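Local coordinates for decapping nuclease RAI1 (Candida albicans, PDB 5BUD), which hydrolyses NAD caps and other 5'-end structures of RNA with the help of divalent metal ions, and binds and stimulates the exoribonuclease RAT1, at residues S10-T15 and Y329-D334; Y172-I177 and L246-I251; I225-D230 and H242-K247. One frame throughout, in Å; residues are numbered along the deposited sequence.

Contact 1. Residues S10-T15 and Y329-D334; sequences SRSKTT and YGAVVD
Ser12 and Ala331 form the tight part of this contact, where an N-terminal loop lies across helix 322-339. With its hydroxyl anti to the carbonyl carbon (chi1 -68°), Ser12 brings OG down onto the helix backbone at Gly330, which has no side chain. Ser12 OG comes within 3.0 Å of Ala331 N, but at a poor angle for a hydrogen bond; the fit is close packing over a peptide unit. The Ala331 methyl presses into the loop backbone: its CB is 3.8 Å from Ser12 N and 3.9 Å from Ser10 O. Ser10 is more loosely placed, CB against Ala331 CB at 4.1 Å, and its OG bonds back to Pro7 O. Arg11 points away from Ala331 and folds back along its own loop, over Lys327 and Trp328; NH1 meets Ser10 O at 2.8 Å, from above that carbonyl's plane. On the solvent side, beyond Ser12, residues 329-334 are no longer touched, and Lys13 and Thr14 are exposed. A backbone hydrogen bond of Ser12 with Lys327 and the Arg11 NE bond to Asn324 fasten the loop one and two turns earlier on the helix, whose inner side, through Tyr329, Val332 and Val333, packs on helix 104-112 and strand 205-214.

Contact 2. Residues Y172-I177 and L246-I251; sequences YKFETI and LKTSRI. With MN (manganese (II) ion), chain E; MN (manganese (II) ion), chain G; nucleotides of chain C.
Phe174, its CG anti to the backbone N (chi1 -180°), reaches from helix 158-178 to strand 243-250, where Thr248 turns its methyl to meet it. With the Thr248 hydroxyl between backbone N and carbonyl carbon (chi1 63°), one rotation serves two partners: CG2 lies 3.5 Å from Phe174 CB, while OG1 gives a 2.7 Å hydrogen bond to OP1 of U2 of the bound RNA (chain C). The ring end of Phe174 continues along the strand, CE2 being 3.6 Å from Lys247 O and near Leu246 CB. Leu246 CD1 packs beside the first part of Glu175, 3.9 Å from its CA, and beyond CG the extended Glu175 chain carries its carboxylate to the edge of the metal cluster. There OE1 binds an outlying manganese at 2.2 Å, otherwise held by four waters, and OE2 accepts from the water on a second ion. That second manganese takes Leu246 O at 2.2 Å and two phosphate oxygens of U1 of the RNA; Lys247 NZ donates to one, OP1, at 2.7 Å. An acidic helix residue facing a strand whose Glu245-Leu246-Lys247 run supplies metal ligands and a phosphate-binding lysine is the active-site layout of a PD-(D/E)XK nuclease of the DXO family.

Contact 3. Residues I225-D230 and H242-K247; sequences IDCCWD and HYVELK. With MN (manganese (II) ion), chain E; MN (manganese (II) ion), chain F; nucleotides of chain C.
Asp226 and Glu245 meet at the manganese site of the PD-(D/E)XK core, where Asp226 and the Glu245-Leu246-Lys247 run supply the D...(D/E)XK signature on two neighbouring antiparallel strands, the first interrupted at Asp226. Asp226 OD2 and Glu245 OE1 each bind the same ion at 2.1 Å, which draws the two carboxylates together. The other Asp226 oxygen, OD1, binds a further manganese at 2.2 Å, so this carboxylate bridges two ions joined also by OP2 of U1 of RNA chain C; Glu224 is a further ligand of the second ion. Asp226 OD2 is gripped again by Leu246 N through its anti lone pair, at 2.7 Å, a backbone bond that, with the two metal bonds, helps to fix the rotation of the carboxylate. Glu245, bent at chi2 (62°), turns its end back toward Asp226; its OE1 forms a salt bridge with Lys247 NZ, and its OE2 accepts from two waters. One of these waters also links Asp226 N to Val244 O, filling in at the helix-like break. Beyond the break, Cys227 and Val244 form a hydrogen-bonded antiparallel pair, and Trp229 N donates to His242 O. At the far end His242 ND1 gives an almost straight 2.6 Å bond to Asp230 OD1, meeting it on the syn side while the acceptor lies close to the ring plane. Around this ladder the packing divides between the sheet faces. Cys227 SG lies 3.8 Å from Val244 CB on one, with Leu246 CD1 beside the sulfur, and Val244 CG2 leans on Trp229 CB. On the face of Tyr243, whose hydroxyl bonds to Glu22, Ile225 sits across the ring: its CG2 methyl makes a CH-pi contact, 3.9 Å from the ring centroid and 24° off the normal.

From the N terminus, the loop after strand 4-5 meets helix 322-339 in contact 1, closing a loop of 313 residues that encloses both other contacts. Helix 158-178 then supplies the first half of contact 2, and its partner arrives 68 residues later on strand 243-250. Within that span strand 217-228 begins contact 3, pairing with the same strand after just 11 intervening residues. Contacts 2 and 3 therefore end together, sharing Leu246 and Lys247. Contact 1, at the surface and about 15 Å or more from the others between nearest atoms, ties the N-terminal loop to a late helix; contact 2 ties a helix to the sheet, and contact 3 joins neighbouring strands at the metal site.

Contact 1. Residues S10-T15 and Y329-D334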
# COMPACT_ATOMS: atom_id res chain seq x y z
N SER A 10 14.15 13.70 -13.79
CA SER A 10 15.14 13.63 -12.71
C SER A 10 15.40 12.17 -12.27
O SER A 10 14.45 11.39 -12.08
CB SER A 10 14.71 14.47 -11.51
OG SER A 10 14.32 15.77 -11.92
N ARG A 11 16.67 11.80 -12.12
CA ARG A 11 17.04 10.44 -11.71
C ARG A 11 18.25 10.48 -10.78
O ARG A 11 19.25 11.12 -11.12
CB ARG A 11 17.37 9.56 -12.92
CG ARG A 11 16.22 9.41 -13.93
CD ARG A 11 15.12 8.50 -13.42
NE ARG A 11 14.09 8.24 -14.43
CZ ARG A 11 13.03 9.02 -14.64
NH1 ARG A 11 12.83 10.15 -13.94
NH2 ARG A 11 12.15 8.67 -15.55
N SER A 12 18.18 9.81 -9.62
CA SER A 12 19.38 9.66 -8.75
C SER A 12 20.45 8.90 -9.54
O SER A 12 20.11 8.08 -10.38
CB SER A 12 19.10 8.86 -7.47
OG SER A 12 18.24 9.58 -6.60
N LYS A 13 21.72 9.19 -9.25
CA LYS A 13 22.85 8.66 -10.04
C LYS A 13 23.04 7.19 -9.77
O LYS A 13 23.25 6.40 -10.69
CB LYS A 13 24.16 9.42 -9.73
CG LYS A 13 24.44 10.55 -10.70
CD LYS A 13 25.54 11.49 -10.19
CE LYS A 13 25.00 12.51 -9.20
NZ LYS A 13 25.97 13.61 -8.97
N THR A 14 22.98 6.83 -8.51
CA THR A 14 23.07 5.43 -8.16
C THR A 14 21.93 5.08 -7.23
O THR A 14 21.06 5.90 -6.94
CB THR A 14 24.44 5.09 -7.52
OG1 THR A 14 24.54 3.67 -7.34
CG2 THR A 14 24.63 5.81 -6.18
N THR A 15 21.97 3.84 -6.77
CA THR A 15 20.92 3.25 -5.99
C THR A 15 21.59 2.69 -4.73
O THR A 15 22.31 1.69 -4.78
CB THR A 15 20.19 2.18 -6.83
OG1 THR A 15 19.28 2.83 -7.73
CG2 THR A 15 19.41 1.20 -5.99
N TYR A 329 12.32 7.52 -7.86
CA TYR A 329 11.84 7.56 -6.46
C TYR A 329 12.93 8.19 -5.59
O TYR A 329 12.64 9.10 -4.80
CB TYR A 329 11.46 6.14 -6.00
CG TYR A 329 11.29 5.88 -4.52
CD1 TYR A 329 10.22 6.40 -3.81
CD2 TYR A 329 12.18 5.05 -3.85
CE1 TYR A 329 10.07 6.12 -2.45
CE2 TYR A 329 12.04 4.77 -2.51
CZ TYR A 329 10.99 5.31 -1.81
OH TYR A 329 10.87 5.02 -0.47
N GLY A 330 14.18 7.77 -5.78
CA GLY A 330 15.30 8.33 -5.04
C GLY A 330 15.51 9.83 -5.25
O GLY A 330 15.84 10.56 -4.31
N ALA A 331 15.30 10.30 -6.48
CA ALA A 331 15.38 11.73 -6.80
C ALA A 331 14.27 12.50 -6.09
O ALA A 331 14.51 13.53 -5.48
CB ALA A 331 15.29 11.91 -8.30
N VAL A 332 13.05 11.96 -6.15
CA VAL A 332 11.91 12.60 -5.47
C VAL A 332 12.19 12.77 -3.98
O VAL A 332 12.06 13.87 -3.47
CB VAL A 332 10.60 11.81 -5.65
CG1 VAL A 332 9.49 12.36 -4.73
CG2 VAL A 332 10.13 11.86 -7.09
N VAL A 333 12.54 11.70 -3.27
CA VAL A 333 12.64 11.77 -1.79
C VAL A 333 13.83 12.62 -1.33
O VAL A 333 13.72 13.35 -0.34
CB VAL A 333 12.67 10.39 -1.11
CG1 VAL A 333 11.38 9.63 -1.44
CG2 VAL A 333 13.92 9.62 -1.51
N ASP A 334 14.95 12.55 -2.05
CA ASP A 334 16.03 13.49 -1.82
C ASP A 334 15.59 14.96 -2.03
O ASP A 334 15.97 15.83 -1.26
CB ASP A 334 17.24 13.18 -2.69
CG ASP A 334 18.43 14.04 -2.32
OD1 ASP A 334 19.09 13.77 -1.28
OD2 ASP A 334 18.68 15.02 -3.04

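Contact 2. Residues Y172-I177 and L246-I251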
# COMPACT_ATOMS: atom_id res chain seq x y z
N TYR A 172 -10.95 -9.89 -1.92
CA TYR A 172 -11.15 -10.16 -0.49
C TYR A 172 -11.56 -11.60 -0.23
O TYR A 172 -11.15 -12.19 0.76
CB TYR A 172 -12.24 -9.22 0.06
CG TYR A 172 -11.86 -7.77 -0.02
CD1 TYR A 172 -10.74 -7.27 0.65
CD2 TYR A 172 -12.62 -6.89 -0.76
CE1 TYR A 172 -10.39 -5.93 0.57
CE2 TYR A 172 -12.30 -5.56 -0.84
CZ TYR A 172 -11.19 -5.08 -0.17
OH TYR A 172 -10.92 -3.74 -0.28
N LYS A 173 -12.33 -12.19 -1.12
CA LYS A 173 -12.72 -13.60 -0.96
C LYS A 173 -11.49 -14.51 -1.03
O LYS A 173 -11.35 -15.48 -0.27
CB LYS A 173 -13.73 -14.00 -2.04
CG LYS A 173 -14.20 -15.46 -1.98
CD LYS A 173 -15.09 -15.80 -0.79
CE LYS A 173 -15.71 -17.18 -0.99
NZ LYS A 173 -16.47 -17.62 0.22
N PHE A 174 -10.58 -14.17 -1.93
CA PHE A 174 -9.36 -14.94 -2.06
C PHE A 174 -8.55 -14.90 -0.77
O PHE A 174 -8.05 -15.94 -0.33
CB PHE A 174 -8.53 -14.43 -3.27
CG PHE A 174 -7.26 -15.18 -3.48
CD1 PHE A 174 -7.28 -16.53 -3.81
CD2 PHE A 174 -6.03 -14.55 -3.36
CE1 PHE A 174 -6.09 -17.24 -4.01
CE2 PHE A 174 -4.83 -15.24 -3.57
CZ PHE A 174 -4.86 -16.59 -3.87
N GLU A 175 -8.44 -13.71 -0.17
CA GLU A 175 -7.76 -13.58 1.09
C GLU A 175 -8.41 -14.46 2.15
O GLU A 175 -7.73 -15.07 2.96
CB GLU A 175 -7.77 -12.14 1.61
CG GLU A 175 -6.98 -11.13 0.80
CD GLU A 175 -7.19 -9.71 1.35
OE1 GLU A 175 -7.80 -9.58 2.42
OE2 GLU A 175 -6.80 -8.72 0.71
N THR A 176 -9.74 -14.50 2.13
CA THR A 176 -10.50 -15.27 3.10
C THR A 176 -10.28 -16.77 2.93
O THR A 176 -10.05 -17.45 3.90
CB THR A 176 -12.00 -14.90 3.01
OG1 THR A 176 -12.15 -13.49 3.23
CG2 THR A 176 -12.82 -15.66 4.03
N ILE A 177 -10.32 -17.27 1.70
CA ILE A 177 -10.18 -18.73 1.47
C ILE A 177 -8.73 -19.23 1.44
O ILE A 177 -8.51 -20.43 1.58
CB ILE A 177 -11.05 -19.22 0.29
CG1 ILE A 177 -10.65 -18.61 -1.06
CG2 ILE A 177 -12.50 -18.88 0.56
CD1 ILE A 177 -9.46 -19.25 -1.73
N LEU A 246 -1.13 -10.86 -1.22
CA LEU A 246 -2.04 -11.61 -2.06
C LEU A 246 -2.60 -10.73 -3.16
O LEU A 246 -2.85 -9.55 -2.97
CB LEU A 246 -3.19 -12.23 -1.22
CG LEU A 246 -2.69 -13.13 -0.09
CD1 LEU A 246 -3.85 -13.71 0.68
CD2 LEU A 246 -1.84 -14.30 -0.61
N LYS A 247 -2.78 -11.32 -4.33
CA LYS A 247 -3.43 -10.65 -5.47
C LYS A 247 -4.26 -11.66 -6.20
O LYS A 247 -4.02 -12.87 -6.10
CB LYS A 247 -2.37 -10.09 -6.46
CG LYS A 247 -1.38 -9.10 -5.88
CD LYS A 247 -2.03 -7.76 -5.64
CE LYS A 247 -1.04 -6.74 -5.14
NZ LYS A 247 -1.82 -5.64 -4.51
N THR A 248 -5.22 -11.18 -6.98
CA THR A 248 -5.92 -12.01 -7.95
C THR A 248 -5.82 -11.39 -9.33
O THR A 248 -5.66 -10.18 -9.47
CB THR A 248 -7.41 -12.25 -7.61
OG1 THR A 248 -8.13 -11.01 -7.61
CG2 THR A 248 -7.55 -12.93 -6.26
N SER A 249 -5.85 -12.24 -10.35
CA SER A 249 -5.91 -11.80 -11.73
C SER A 249 -6.65 -12.81 -12.59
O SER A 249 -6.78 -13.96 -12.21
CB SER A 249 -4.52 -11.63 -12.31
OG SER A 249 -4.58 -10.63 -13.30
N ARG A 250 -7.12 -12.37 -13.75
CA ARG A 250 -7.68 -13.31 -14.71
C ARG A 250 -6.56 -14.16 -15.29
O ARG A 250 -5.46 -13.68 -15.49
CB ARG A 250 -8.41 -12.59 -15.84
CG ARG A 250 -9.25 -13.54 -16.67
CD ARG A 250 -9.62 -12.98 -18.04
NE ARG A 250 -9.97 -14.05 -18.97
CZ ARG A 250 -10.32 -13.85 -20.24
NH1 ARG A 250 -10.41 -12.62 -20.74
NH2 ARG A 250 -10.63 -14.89 -21.01
N ILE A 251 -6.84 -15.43 -15.53
CA ILE A 251 -5.92 -16.28 -16.32
C ILE A 251 -5.58 -15.54 -17.64
O ILE A 251 -6.35 -14.71 -18.13
CB ILE A 251 -6.47 -17.73 -16.58
CG1 ILE A 251 -7.96 -17.76 -16.92
CG2 ILE A 251 -6.33 -18.60 -15.35
CD1 ILE A 251 -8.35 -16.94 -18.13
MN MN E . -3.39 -8.01 -1.44
MN MN G . -7.62 -7.89 3.82
OP3 U C 1 -3.78 -4.08 -2.34
P U C 1 -4.39 -5.41 -2.06
OP1 U C 1 -4.04 -6.42 -3.10
OP2 U C 1 -4.18 -5.83 -0.63
O5' U C 1 -5.95 -5.09 -2.21
C5' U C 1 -6.90 -5.96 -1.58
C4' U C 1 -8.18 -6.07 -2.38
O4' U C 1 -8.99 -4.88 -2.18
C3' U C 1 -8.05 -6.18 -3.90
O3' U C 1 -7.73 -7.51 -4.29
C2' U C 1 -9.47 -5.78 -4.32
O2' U C 1 -10.42 -6.79 -4.05
C1' U C 1 -9.76 -4.64 -3.34
N1 U C 1 -9.42 -3.31 -3.87
C2 U C 1 -10.35 -2.73 -4.71
O2 U C 1 -11.40 -3.26 -5.01
N3 U C 1 -10.00 -1.48 -5.17
C4 U C 1 -8.85 -0.78 -4.89
O4 U C 1 -8.69 0.34 -5.39
C5 U C 1 -7.93 -1.45 -4.02
C6 U C 1 -8.24 -2.67 -3.56
P U C 2 -7.02 -7.84 -5.71
OP1 U C 2 -6.95 -9.32 -5.84
OP2 U C 2 -5.77 -7.05 -5.80
O5' U C 2 -7.99 -7.21 -6.81
C5' U C 2 -9.25 -7.79 -7.17
C4' U C 2 -10.04 -6.85 -8.07
O4' U C 2 -10.26 -5.57 -7.42
C3' U C 2 -9.41 -6.47 -9.40
O3' U C 2 -9.55 -7.55 -10.31
C2' U C 2 -10.23 -5.24 -9.75
O2' U C 2 -11.56 -5.56 -10.13
C1' U C 2 -10.30 -4.54 -8.40
N1 U C 2 -9.22 -3.58 -8.15
C2 U C 2 -9.35 -2.31 -8.69
O2 U C 2 -10.31 -1.98 -9.37
N3 U C 2 -8.31 -1.46 -8.43
C4 U C 2 -7.17 -1.74 -7.69
O4 U C 2 -6.33 -0.85 -7.53
C5 U C 2 -7.11 -3.06 -7.15
C6 U C 2 -8.12 -3.92 -7.39
O HOH W 1 -5.23 -9.12 -1.30
O HOH W 2 -7.87 -9.30 5.74
O HOH W 3 -7.69 -5.79 5.00
O HOH W 4 -5.25 -8.04 4.12
O HOH W 5 -9.87 -8.16 3.71

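Contact 3. Residues I225-D230 and H242-K247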
# COMPACT_ATOMS: atom_id res chain seq x y z
N ILE A 225 -0.73 -5.54 5.74
CA ILE A 225 -0.08 -6.81 5.39
C ILE A 225 -1.15 -7.87 5.20
O ILE A 225 -2.05 -8.00 6.04
CB ILE A 225 0.92 -7.23 6.49
CG1 ILE A 225 2.07 -6.23 6.61
CG2 ILE A 225 1.45 -8.65 6.26
CD1 ILE A 225 2.89 -6.08 5.33
N ASP A 226 -1.11 -8.62 4.11
CA ASP A 226 -2.17 -9.60 3.84
C ASP A 226 -2.07 -10.83 4.72
O ASP A 226 -3.07 -11.29 5.28
CB ASP A 226 -2.18 -10.04 2.38
CG ASP A 226 -2.77 -8.98 1.46
OD1 ASP A 226 -3.51 -8.14 2.00
OD2 ASP A 226 -2.56 -9.04 0.23
N CYS A 227 -0.89 -11.37 4.85
CA CYS A 227 -0.71 -12.55 5.70
C CYS A 227 0.73 -12.88 5.91
O CYS A 227 1.63 -12.21 5.37
CB CYS A 227 -1.49 -13.77 5.16
SG CYS A 227 -0.94 -14.42 3.54
N CYS A 228 0.95 -13.91 6.74
CA CYS A 228 2.25 -14.41 7.07
C CYS A 228 2.40 -15.82 6.42
O CYS A 228 1.47 -16.61 6.39
CB CYS A 228 2.39 -14.49 8.57
SG CYS A 228 3.97 -15.13 9.15
N TRP A 229 3.58 -16.11 5.91
CA TRP A 229 3.81 -17.32 5.08
C TRP A 229 3.75 -18.64 5.86
O TRP A 229 3.09 -19.61 5.44
CB TRP A 229 5.16 -17.18 4.36
CG TRP A 229 5.68 -18.40 3.63
CD1 TRP A 229 6.87 -19.05 3.88
CD2 TRP A 229 5.11 -19.02 2.50
NE1 TRP A 229 7.03 -20.09 3.00
CE2 TRP A 229 5.98 -20.09 2.12
CE3 TRP A 229 3.95 -18.81 1.76
CZ2 TRP A 229 5.70 -20.94 1.07
CZ3 TRP A 229 3.70 -19.65 0.69
CH2 TRP A 229 4.57 -20.70 0.36
N ASP A 230 4.45 -18.65 6.98
CA ASP A 230 4.66 -19.86 7.78
C ASP A 230 4.53 -19.56 9.29
O ASP A 230 3.67 -20.12 9.97
CB ASP A 230 6.05 -20.41 7.47
CG ASP A 230 7.08 -19.32 7.27
OD1 ASP A 230 6.73 -18.12 7.53
OD2 ASP A 230 8.22 -19.64 6.85
N HIS A 242 8.84 -12.73 6.50
CA HIS A 242 7.79 -13.75 6.48
C HIS A 242 6.42 -13.28 6.00
O HIS A 242 5.48 -14.08 5.96
CB HIS A 242 7.72 -14.40 7.87
CG HIS A 242 8.90 -15.27 8.15
ND1 HIS A 242 8.86 -16.63 8.00
CD2 HIS A 242 10.17 -14.96 8.47
CE1 HIS A 242 10.06 -17.13 8.23
NE2 HIS A 242 10.87 -16.13 8.53
N TYR A 243 6.30 -12.02 5.62
CA TYR A 243 5.03 -11.48 5.14
C TYR A 243 4.78 -11.81 3.67
O TYR A 243 5.72 -12.02 2.90
CB TYR A 243 4.97 -9.96 5.36
CG TYR A 243 4.93 -9.49 6.80
CD1 TYR A 243 4.39 -10.27 7.81
CD2 TYR A 243 5.37 -8.23 7.14
CE1 TYR A 243 4.33 -9.81 9.13
CE2 TYR A 243 5.31 -7.76 8.44
CZ TYR A 243 4.80 -8.56 9.43
OH TYR A 243 4.75 -8.08 10.73
N VAL A 244 3.50 -11.85 3.31
CA VAL A 244 3.03 -12.19 1.98
C VAL A 244 1.96 -11.19 1.56
O VAL A 244 1.08 -10.76 2.39
CB VAL A 244 2.40 -13.60 1.94
CG1 VAL A 244 1.95 -13.96 0.55
CG2 VAL A 244 3.37 -14.64 2.49
N GLU A 245 2.01 -10.85 0.27
CA GLU A 245 0.99 -10.08 -0.41
C GLU A 245 0.19 -10.96 -1.33
O GLU A 245 0.76 -11.72 -2.15
CB GLU A 245 1.63 -8.94 -1.21
CG GLU A 245 0.70 -8.06 -2.02
CD GLU A 245 -0.34 -7.30 -1.21
OE1 GLU A 245 -1.46 -7.15 -1.76
OE2 GLU A 245 -0.03 -6.82 -0.07
N LEU A 246 -1.13 -10.86 -1.22
CA LEU A 246 -2.04 -11.61 -2.06
C LEU A 246 -2.60 -10.73 -3.16
O LEU A 246 -2.85 -9.55 -2.97
CB LEU A 246 -3.19 -12.23 -1.22
CG LEU A 246 -2.69 -13.13 -0.09
CD1 LEU A 246 -3.85 -13.71 0.68
CD2 LEU A 246 -1.84 -14.30 -0.61
N LYS A 247 -2.78 -11.32 -4.33
CA LYS A 247 -3.43 -10.65 -5.47
C LYS A 247 -4.26 -11.66 -6.20
O LYS A 247 -4.02 -12.87 -6.10
CB LYS A 247 -2.37 -10.09 -6.46
CG LYS A 247 -1.38 -9.10 -5.88
CD LYS A 247 -2.03 -7.76 -5.64
CE LYS A 247 -1.04 -6.74 -5.14
NZ LYS A 247 -1.82 -5.64 -4.51
MN MN E . -3.39 -8.01 -1.44
MN MN F . -3.89 -6.04 1.43
OP3 U C 1 -3.78 -4.08 -2.34
P U C 1 -4.39 -5.41 -2.06
OP1 U C 1 -4.04 -6.42 -3.10
OP2 U C 1 -4.18 -5.83 -0.63
O5' U C 1 -5.95 -5.09 -2.21
C5' U C 1 -6.90 -5.96 -1.58
C4' U C 1 -8.18 -6.07 -2.38
O4' U C 1 -8.99 -4.88 -2.18
C3' U C 1 -8.05 -6.18 -3.90
O3' U C 1 -7.73 -7.51 -4.29
C2' U C 1 -9.47 -5.78 -4.32
O2' U C 1 -10.42 -6.79 -4.05
C1' U C 1 -9.76 -4.64 -3.34
N1 U C 1 -9.42 -3.31 -3.87
C2 U C 1 -10.35 -2.73 -4.71
O2 U C 1 -11.40 -3.26 -5.01
N3 U C 1 -10.00 -1.48 -5.17
C4 U C 1 -8.85 -0.78 -4.89
O4 U C 1 -8.69 0.34 -5.39
C5 U C 1 -7.93 -1.45 -4.02
C6 U C 1 -8.24 -2.67 -3.56
P U C 2 -7.02 -7.84 -5.71
OP1 U C 2 -6.95 -9.32 -5.84
OP2 U C 2 -5.77 -7.05 -5.80
O5' U C 2 -7.99 -7.21 -6.81
C5' U C 2 -9.25 -7.79 -7.17
C4' U C 2 -10.04 -6.85 -8.07
O4' U C 2 -10.26 -5.57 -7.42
C3' U C 2 -9.41 -6.47 -9.40
O3' U C 2 -9.55 -7.55 -10.31
C2' U C 2 -10.23 -5.24 -9.75
O2' U C 2 -11.56 -5.56 -10.13
C1' U C 2 -10.30 -4.54 -8.40
N1 U C 2 -9.22 -3.58 -8.15
C2 U C 2 -9.35 -2.31 -8.69
O2 U C 2 -10.31 -1.98 -9.37
N3 U C 2 -8.31 -1.46 -8.43
C4 U C 2 -7.17 -1.74 -7.69
O4 U C 2 -6.33 -0.85 -7.53
C5 U C 2 -7.11 -3.06 -7.15
C6 U C 2 -8.12 -3.92 -7.39
O HOH W 6 0.76 -8.03 2.22
O HOH W 7 -1.49 -5.16 1.33
O HOH W 1 -5.23 -9.12 -1.30